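Local coordinates for protein Non-reducing end alpha-L-arabinofuranosidase BoGH43B (Bacteroides ovatus, PDB 5JOZ) that cleaves terminal non-reducing alpha-L-arabinofuranosyl residues from xyloglucan branches, turning 'S' units into 'X' units during xyloglucan degradation, at residues Leu370-Lys375 against Val479-Tyr484; Pro358-Arg363 against Val390-Asp395. One frame throughout, in Å; residues are numbered along the deposited sequence.

Followed from the N terminus, the chain lays down 358-363, 370-375, 390-395 and, much later, 479-484. Contact 2 closes the shorter loop, with 26 residues between its segments. Contact 1 begins inside that loop and closes a loop of 103 residues, so the two cross. Contact 1 packs strand 370-377 of one antiparallel sheet onto strand 480-486 of the other. Contact 2 stays within that second sheet, where 480-486 lies between 359-364 and 389-392. Backbone pairing joins the contacts: Met483 N probably donates a hydrogen bond to Ile361 O, and Gly482 O probably accepts from Val390 N. All four segments belong to the C-terminal concanavalin A-like region.

Contact 1: Leu370-Lys375 against Val479-Tyr484; sequences LTASAK and VFIGMY
Leu370 and Ile481 meet through torsions that turn one branch of each toward the other. Leu370 holds CG between its backbone N and carbonyl carbon (chi1 67°), which leads CD1 toward Ile481. In Ile481, CG1 lies beside the backbone N (chi1 -60°), which leaves CG2 anti to that N. Its outer chain is extended, so CD1 reaches out to the leucine. Leu370 CD1 and Ile481 CD1 touch at 4.2 Å. The two side chains lie alongside and point roughly opposite ways, with their end methyls meeting. The other branch of Ile481 makes the second contact: CG2 stands 4.3 Å from Ala372 CB. One isoleucine thus spans two residues that point to the same side of strand 370-377. The small Ala372 sits where the backbones are nearest, with its CA 8.0 Å from Ile481 CA.

No hydrogen bond passes between the segments. They belong to the two facing antiparallel sheets of the concanavalin A-like beta-sandwich, and this contact is part of the apolar layer between them. The two strands run in about the same direction. Packing is looser further along: Met483 CG remains 5.1 Å from Ala374 CB, and Met483 packs on Phe314, Leu389 and Phe498.

The alternate residues of 370-375 point off the other side of their sheet. Among them, Lys375 NZ forms a salt bridge with Asp499, a residue of the calcium site. On strand 480-486, Phe480 likewise faces away from this core and stacks on Tyr35 of the family 43 glycosidase region.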
ATOM      1  N   LEU A 370       7.399  10.508 -13.507  1.00 27.23           N
ATOM      2  CA  LEU A 370       6.080  11.126 -13.515  1.00 29.87           C
ATOM      3  C   LEU A 370       6.080  12.635 -13.434  1.00 24.61           C
ATOM      4  O   LEU A 370       7.071  13.271 -13.085  1.00 20.00           O
ATOM      5  CB  LEU A 370       5.172  10.548 -12.417  1.00 33.97           C
ATOM      6  CG  LEU A 370       5.385  10.732 -10.913  1.00 37.70           C
ATOM      7  CD1 LEU A 370       5.473  12.179 -10.458  1.00 44.46           C
ATOM      8  CD2 LEU A 370       4.235  10.021 -10.198  1.00 47.60           C
ATOM      9  N   THR A 371       4.921  13.176 -13.776  1.00 23.09           N
ATOM     10  CA  THR A 371       4.616  14.574 -13.599  1.00 27.98           C
ATOM     11  C   THR A 371       3.344  14.648 -12.778  1.00 26.09           C
ATOM     12  O   THR A 371       2.363  13.982 -13.081  1.00 28.32           O
ATOM     13  CB  THR A 371       4.410  15.281 -14.949  1.00 26.43           C
ATOM     14  OG1 THR A 371       5.647  15.267 -15.664  1.00 31.31           O
ATOM     15  CG2 THR A 371       3.961  16.735 -14.749  1.00 27.14           C
ATOM     16  N   ALA A 372       3.383  15.467 -11.739  1.00 29.26           N
ATOM     17  CA  ALA A 372       2.235  15.713 -10.882  1.00 29.04           C
ATOM     18  C   ALA A 372       2.130  17.208 -10.745  1.00 28.63           C
ATOM     19  O   ALA A 372       3.125  17.853 -10.426  1.00 31.66           O
ATOM     20  CB  ALA A 372       2.460  15.087  -9.523  1.00 29.50           C
ATOM     21  N   SER A 373       0.949  17.765 -10.988  1.00 26.82           N
ATOM     22  CA  SER A 373       0.752  19.200 -10.805  1.00 27.11           C
ATOM     23  C   SER A 373      -0.666  19.518 -10.376  1.00 25.87           C
ATOM     24  O   SER A 373      -1.579  18.741 -10.608  1.00 24.95           O
ATOM     25  CB  SER A 373       1.090  19.963 -12.084  1.00 25.89           C
ATOM     26  OG  SER A 373       0.299  19.513 -13.170  1.00 28.04           O
ATOM     27  N   ALA A 374      -0.823  20.688  -9.772  1.00 24.98           N
ATOM     28  CA  ALA A 374      -2.092  21.117  -9.221  1.00 26.39           C
ATOM     29  C   ALA A 374      -2.210  22.623  -9.309  1.00 27.07           C
ATOM     30  O   ALA A 374      -1.283  23.339  -8.945  1.00 29.53           O
ATOM     31  CB  ALA A 374      -2.201  20.674  -7.766  1.00 25.49           C
ATOM     32  N   LYS A 375      -3.362  23.089  -9.771  1.00 26.33           N
ATOM     33  CA  LYS A 375      -3.700  24.504  -9.745  1.00 29.93           C
ATOM     34  C   LYS A 375      -4.371  24.776  -8.397  1.00 28.09           C
ATOM     35  O   LYS A 375      -5.374  24.136  -8.063  1.00 26.98           O
ATOM     36  CB  LYS A 375      -4.648  24.828 -10.901  1.00 30.31           C
ATOM     37  CG  LYS A 375      -4.950  26.301 -11.158  1.00 36.31           C
ATOM     38  CD  LYS A 375      -6.331  26.449 -11.794  1.00 43.09           C
ATOM     39  CE  LYS A 375      -6.461  27.668 -12.686  1.00 54.46           C
ATOM     40  NZ  LYS A 375      -7.860  27.793 -13.199  1.00 54.88           N
ATOM     41  N   VAL A 479       6.592   6.259  -1.128  1.00 24.85           N
ATOM     42  CA  VAL A 479       6.248   7.674  -1.290  1.00 27.03           C
ATOM     43  C   VAL A 479       4.782   7.917  -1.695  1.00 23.83           C
ATOM     44  O   VAL A 479       4.240   7.238  -2.571  1.00 20.72           O
ATOM     45  CB  VAL A 479       7.189   8.345  -2.324  1.00 29.16           C
ATOM     46  CG1 VAL A 479       6.688   9.728  -2.721  1.00 28.86           C
ATOM     47  CG2 VAL A 479       8.612   8.431  -1.768  1.00 30.69           C
ATOM     48  N   PHE A 480       4.154   8.890  -1.049  1.00 21.86           N
ATOM     49  CA  PHE A 480       2.888   9.446  -1.525  1.00 21.61           C
ATOM     50  C   PHE A 480       3.133  10.879  -1.939  1.00 20.56           C
ATOM     51  O   PHE A 480       3.900  11.590  -1.287  1.00 26.90           O
ATOM     52  CB  PHE A 480       1.832   9.433  -0.429  1.00 22.39           C
ATOM     53  CG  PHE A 480       1.153   8.117  -0.254  1.00 22.10           C
ATOM     54  CD1 PHE A 480       1.855   7.025   0.207  1.00 24.34           C
ATOM     55  CD2 PHE A 480      -0.196   7.976  -0.526  1.00 24.49           C
ATOM     56  CE1 PHE A 480       1.229   5.794   0.392  1.00 25.12           C
ATOM     57  CE2 PHE A 480      -0.830   6.751  -0.348  1.00 25.93           C
ATOM     58  CZ  PHE A 480      -0.111   5.659   0.117  1.00 23.38           C
ATOM     59  N   ILE A 481       2.467  11.304  -3.000  1.00 19.57           N
ATOM     60  CA  ILE A 481       2.480  12.703  -3.423  1.00 22.22           C
ATOM     61  C   ILE A 481       1.071  13.204  -3.175  1.00 22.32           C
ATOM     62  O   ILE A 481       0.109  12.548  -3.569  1.00 22.17           O
ATOM     63  CB  ILE A 481       2.931  12.844  -4.887  1.00 26.58           C
ATOM     64  CG1 ILE A 481       4.356  12.274  -5.003  1.00 28.44           C
ATOM     65  CG2 ILE A 481       2.878  14.298  -5.347  1.00 30.52           C
ATOM     66  CD1 ILE A 481       5.077  12.549  -6.298  1.00 33.93           C
ATOM     67  N   GLY A 482       0.949  14.341  -2.487  1.00 20.47           N
ATOM     68  CA  GLY A 482      -0.353  14.836  -2.075  1.00 21.30           C
ATOM     69  C   GLY A 482      -0.498  16.325  -1.840  1.00 20.48           C
ATOM     70  O   GLY A 482       0.476  17.042  -1.634  1.00 21.58           O
ATOM     71  N   MET A 483      -1.754  16.758  -1.854  1.00 23.49           N
ATOM     72  CA  MET A 483      -2.153  18.124  -1.506  1.00 25.04           C
ATOM     73  C   MET A 483      -2.082  18.265   0.007  1.00 24.54           C
ATOM     74  O   MET A 483      -2.340  17.305   0.738  1.00 25.04           O
ATOM     75  CB  MET A 483      -3.572  18.410  -2.002  1.00 24.68           C
ATOM     76  CG  MET A 483      -3.695  18.321  -3.514  1.00 27.86           C
ATOM     77  SD  MET A 483      -5.372  18.216  -4.141  1.00 34.44           S
ATOM     78  CE  MET A 483      -5.807  16.547  -3.664  1.00 36.15           C
ATOM     79  N   TYR A 484      -1.729  19.456   0.466  1.00 23.13           N
ATOM     80  CA  TYR A 484      -1.432  19.683   1.878  1.00 24.17           C
ATOM     81  C   TYR A 484      -1.729  21.123   2.283  1.00 25.85           C
ATOM     82  O   TYR A 484      -1.483  22.044   1.506  1.00 23.97           O
ATOM     83  CB  TYR A 484       0.041  19.369   2.138  1.00 24.26           C
ATOM     84  CG  TYR A 484       0.502  19.560   3.560  1.00 24.24           C
ATOM     85  CD1 TYR A 484       0.018  18.745   4.576  1.00 26.88           C
ATOM     86  CD2 TYR A 484       1.454  20.539   3.894  1.00 25.26           C
ATOM     87  CE1 TYR A 484       0.458  18.889   5.885  1.00 26.45           C
ATOM     88  CE2 TYR A 484       1.899  20.694   5.205  1.00 23.61           C
ATOM     89  CZ  TYR A 484       1.393  19.864   6.195  1.00 25.82           C
ATOM     90  OH  TYR A 484       1.796  19.989   7.504  1.00 31.67           O
TER

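Contact 2: Pro358-Arg363 against Val390-Asp395; sequences PSFIGR and VVRADD
Phe360 carries the apolar part of the contact: its ring meets Val390 through CE2 and Arg392 through CZ. CG is anti to the backbone N (chi1 171°), which swings the ring toward the 390-395 segment. Val390 CB lies at the ring edge, near its plane, 4.2 Å from Phe360 CE2. Phe360 CZ meets the aliphatic CD of Arg392 obliquely, also at 4.2 Å. On its own strand, CZ lies 4.0 Å from Gly362 CA, where no side chain intervenes.

These segments do not pair directly. Strand 480-486 runs between them in one antiparallel sheet of the concanavalin A-like sandwich, and its Tyr484 touches both Phe360 and Val390. Ala393 and Asp394 both face Asn397, a classic beta bulge, where the chain turns a corner.

Between these segments there is no hydrogen bond; the polar contacts here join Arg392 and Asp395 and then reach outside. The Arg392 side chain is extended as far as NE, and chi4 of 80° then turns the guanidinium plane, which meets Asp395 end-on. NH1 donates to Asp395 OD1 at 2.8 Å, nearly along the C-O axis. NH2 reaches the same OD1 at 2.9 Å, from above the carboxylate plane. Both bonds keep to the guanidinium plane, while Asp394 CA lies 4.0 Å over the centre of one face. Arg392 NE is hydrogen-bonded to Tyr35 OH, and NH2 has a second salt bridge to Glu34. The two acids probably offset the charge of this buried arginine. Asp395 OD2 in turn pairs with Arg327, which probably helps fix the rotation of the carboxylate.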
ATOM      1  N   PRO A 358      -3.235  15.263   9.808  1.00 25.74           N
ATOM      2  CA  PRO A 358      -3.070  16.559   9.165  1.00 24.58           C
ATOM      3  C   PRO A 358      -3.911  16.681   7.893  1.00 25.55           C
ATOM      4  O   PRO A 358      -4.277  15.669   7.301  1.00 23.78           O
ATOM      5  CB  PRO A 358      -1.577  16.602   8.827  1.00 26.71           C
ATOM      6  CG  PRO A 358      -1.134  15.191   8.775  1.00 26.22           C
ATOM      7  CD  PRO A 358      -2.097  14.360   9.548  1.00 25.39           C
ATOM      8  N   SER A 359      -4.218  17.909   7.488  1.00 25.14           N
ATOM      9  CA  SER A 359      -4.960  18.156   6.252  1.00 25.40           C
ATOM     10  C   SER A 359      -4.092  17.818   5.007  1.00 25.68           C
ATOM     11  O   SER A 359      -3.520  18.689   4.342  1.00 23.81           O
ATOM     12  CB  SER A 359      -5.473  19.600   6.217  1.00 25.65           C
ATOM     13  OG  SER A 359      -6.137  19.933   7.433  1.00 27.47           O
ATOM     14  N   PHE A 360      -4.008  16.525   4.732  1.00 24.02           N
ATOM     15  CA  PHE A 360      -3.198  15.969   3.659  1.00 27.24           C
ATOM     16  C   PHE A 360      -4.086  15.000   2.902  1.00 25.74           C
ATOM     17  O   PHE A 360      -4.813  14.221   3.520  1.00 28.25           O
ATOM     18  CB  PHE A 360      -1.985  15.225   4.239  1.00 27.60           C
ATOM     19  CG  PHE A 360      -1.198  14.433   3.219  1.00 27.21           C
ATOM     20  CD1 PHE A 360      -1.577  13.134   2.872  1.00 27.57           C
ATOM     21  CD2 PHE A 360      -0.065  14.971   2.633  1.00 28.21           C
ATOM     22  CE1 PHE A 360      -0.856  12.409   1.950  1.00 26.42           C
ATOM     23  CE2 PHE A 360       0.666  14.251   1.706  1.00 25.96           C
ATOM     24  CZ  PHE A 360       0.268  12.970   1.364  1.00 29.22           C
ATOM     25  N   ILE A 361      -4.041  15.072   1.577  1.00 24.88           N
ATOM     26  CA  ILE A 361      -4.745  14.136   0.704  1.00 24.19           C
ATOM     27  C   ILE A 361      -3.796  13.806  -0.441  1.00 25.79           C
ATOM     28  O   ILE A 361      -3.401  14.685  -1.220  1.00 20.56           O
ATOM     29  CB  ILE A 361      -6.069  14.714   0.159  1.00 27.42           C
ATOM     30  CG1 ILE A 361      -6.939  15.225   1.329  1.00 30.27           C
ATOM     31  CG2 ILE A 361      -6.827  13.659  -0.661  1.00 24.86           C
ATOM     32  CD1 ILE A 361      -8.354  15.649   0.975  1.00 32.96           C
ATOM     33  N   GLY A 362      -3.414  12.541  -0.535  1.00 26.61           N
ATOM     34  CA  GLY A 362      -2.399  12.151  -1.499  1.00 30.75           C
ATOM     35  C   GLY A 362      -2.634  10.815  -2.144  1.00 27.81           C
ATOM     36  O   GLY A 362      -3.620  10.128  -1.866  1.00 25.53           O
ATOM     37  N   ARG A 363      -1.704  10.456  -3.019  1.00 26.72           N
ATOM     38  CA  ARG A 363      -1.751   9.174  -3.659  1.00 27.10           C
ATOM     39  C   ARG A 363      -0.370   8.595  -3.864  1.00 25.73           C
ATOM     40  O   ARG A 363       0.622   9.325  -3.949  1.00 25.49           O
ATOM     41  CB  ARG A 363      -2.533   9.266  -4.965  1.00 31.42           C
ATOM     42  CG  ARG A 363      -1.804   9.897  -6.132  1.00 36.21           C
ATOM     43  CD  ARG A 363      -2.473   9.505  -7.434  1.00 39.87           C
ATOM     44  NE  ARG A 363      -3.571  10.387  -7.781  1.00 43.00           N
ATOM     45  CZ  ARG A 363      -4.346  10.233  -8.846  1.00 41.49           C
ATOM     46  NH1 ARG A 363      -4.169   9.215  -9.681  1.00 41.07           N
ATOM     47  NH2 ARG A 363      -5.316  11.105  -9.073  1.00 52.17           N
ATOM     48  N   VAL A 390       3.123  17.928  -1.389  1.00 24.32           N
ATOM     49  CA  VAL A 390       4.137  17.282  -0.561  1.00 26.34           C
ATOM     50  C   VAL A 390       4.510  15.911  -1.127  1.00 25.02           C
ATOM     51  O   VAL A 390       3.636  15.149  -1.560  1.00 23.57           O
ATOM     52  CB  VAL A 390       3.654  17.145   0.904  1.00 29.30           C
ATOM     53  CG1 VAL A 390       4.650  16.349   1.755  1.00 28.51           C
ATOM     54  CG2 VAL A 390       3.438  18.533   1.494  1.00 28.84           C
ATOM     55  N   VAL A 391       5.814  15.634  -1.131  1.00 23.11           N
ATOM     56  CA  VAL A 391       6.358  14.310  -1.360  1.00 23.26           C
ATOM     57  C   VAL A 391       6.603  13.782   0.041  1.00 25.43           C
ATOM     58  O   VAL A 391       7.483  14.277   0.747  1.00 23.78           O
ATOM     59  CB  VAL A 391       7.678  14.366  -2.170  1.00 26.20           C
ATOM     60  CG1 VAL A 391       8.219  12.975  -2.429  1.00 26.08           C
ATOM     61  CG2 VAL A 391       7.466  15.099  -3.492  1.00 25.55           C
ATOM     62  N   ARG A 392       5.795  12.810   0.457  1.00 28.02           N
ATOM     63  CA  ARG A 392       5.884  12.246   1.794  1.00 28.29           C
ATOM     64  C   ARG A 392       6.484  10.871   1.713  1.00 28.43           C
ATOM     65  O   ARG A 392       6.045  10.067   0.907  1.00 27.31           O
ATOM     66  CB  ARG A 392       4.500  12.140   2.434  1.00 30.07           C
ATOM     67  CG  ARG A 392       4.400  11.212   3.656  1.00 26.18           C
ATOM     68  CD  ARG A 392       2.965  11.241   4.149  1.00 27.88           C
ATOM     69  NE  ARG A 392       2.727  10.357   5.285  1.00 29.76           N
ATOM     70  CZ  ARG A 392       3.026  10.640   6.552  1.00 30.45           C
ATOM     71  NH1 ARG A 392       3.575  11.814   6.897  1.00 29.77           N
ATOM     72  NH2 ARG A 392       2.757   9.740   7.492  1.00 29.82           N
ATOM     73  N   ALA A 393       7.477  10.614   2.567  1.00 32.64           N
ATOM     74  CA  ALA A 393       7.909   9.258   2.898  1.00 28.87           C
ATOM     75  C   ALA A 393       7.330   8.860   4.256  1.00 27.66           C
ATOM     76  O   ALA A 393       6.695   7.813   4.393  1.00 28.25           O
ATOM     77  CB  ALA A 393       9.419   9.183   2.902  1.00 30.81           C
ATOM     78  N   ASP A 394       7.538   9.704   5.257  1.00 27.82           N
ATOM     79  CA  ASP A 394       6.923   9.520   6.579  1.00 33.34           C
ATOM     80  C   ASP A 394       6.848  10.887   7.291  1.00 30.89           C
ATOM     81  O   ASP A 394       7.087  11.916   6.660  1.00 25.12           O
ATOM     82  CB  ASP A 394       7.666   8.425   7.392  1.00 32.78           C
ATOM     83  CG  ASP A 394       9.147   8.748   7.634  1.00 34.61           C
ATOM     84  OD1 ASP A 394       9.470   9.908   7.922  1.00 38.73           O
ATOM     85  OD2 ASP A 394       9.997   7.832   7.550  1.00 39.14           O
ATOM     86  N   ASP A 395       6.529  10.895   8.582  1.00 33.20           N
ATOM     87  CA  ASP A 395       6.379  12.150   9.347  1.00 37.31           C
ATOM     88  C   ASP A 395       7.668  12.966   9.495  1.00 33.80           C
ATOM     89  O   ASP A 395       7.605  14.163   9.727  1.00 39.93           O
ATOM     90  CB  ASP A 395       5.799  11.867  10.751  1.00 36.07           C
ATOM     91  CG  ASP A 395       4.362  11.340  10.710  1.00 38.26           C
ATOM     92  OD1 ASP A 395       3.710  11.457   9.648  1.00 40.28           O
ATOM     93  OD2 ASP A 395       3.875  10.818  11.746  1.00 36.03           O
TER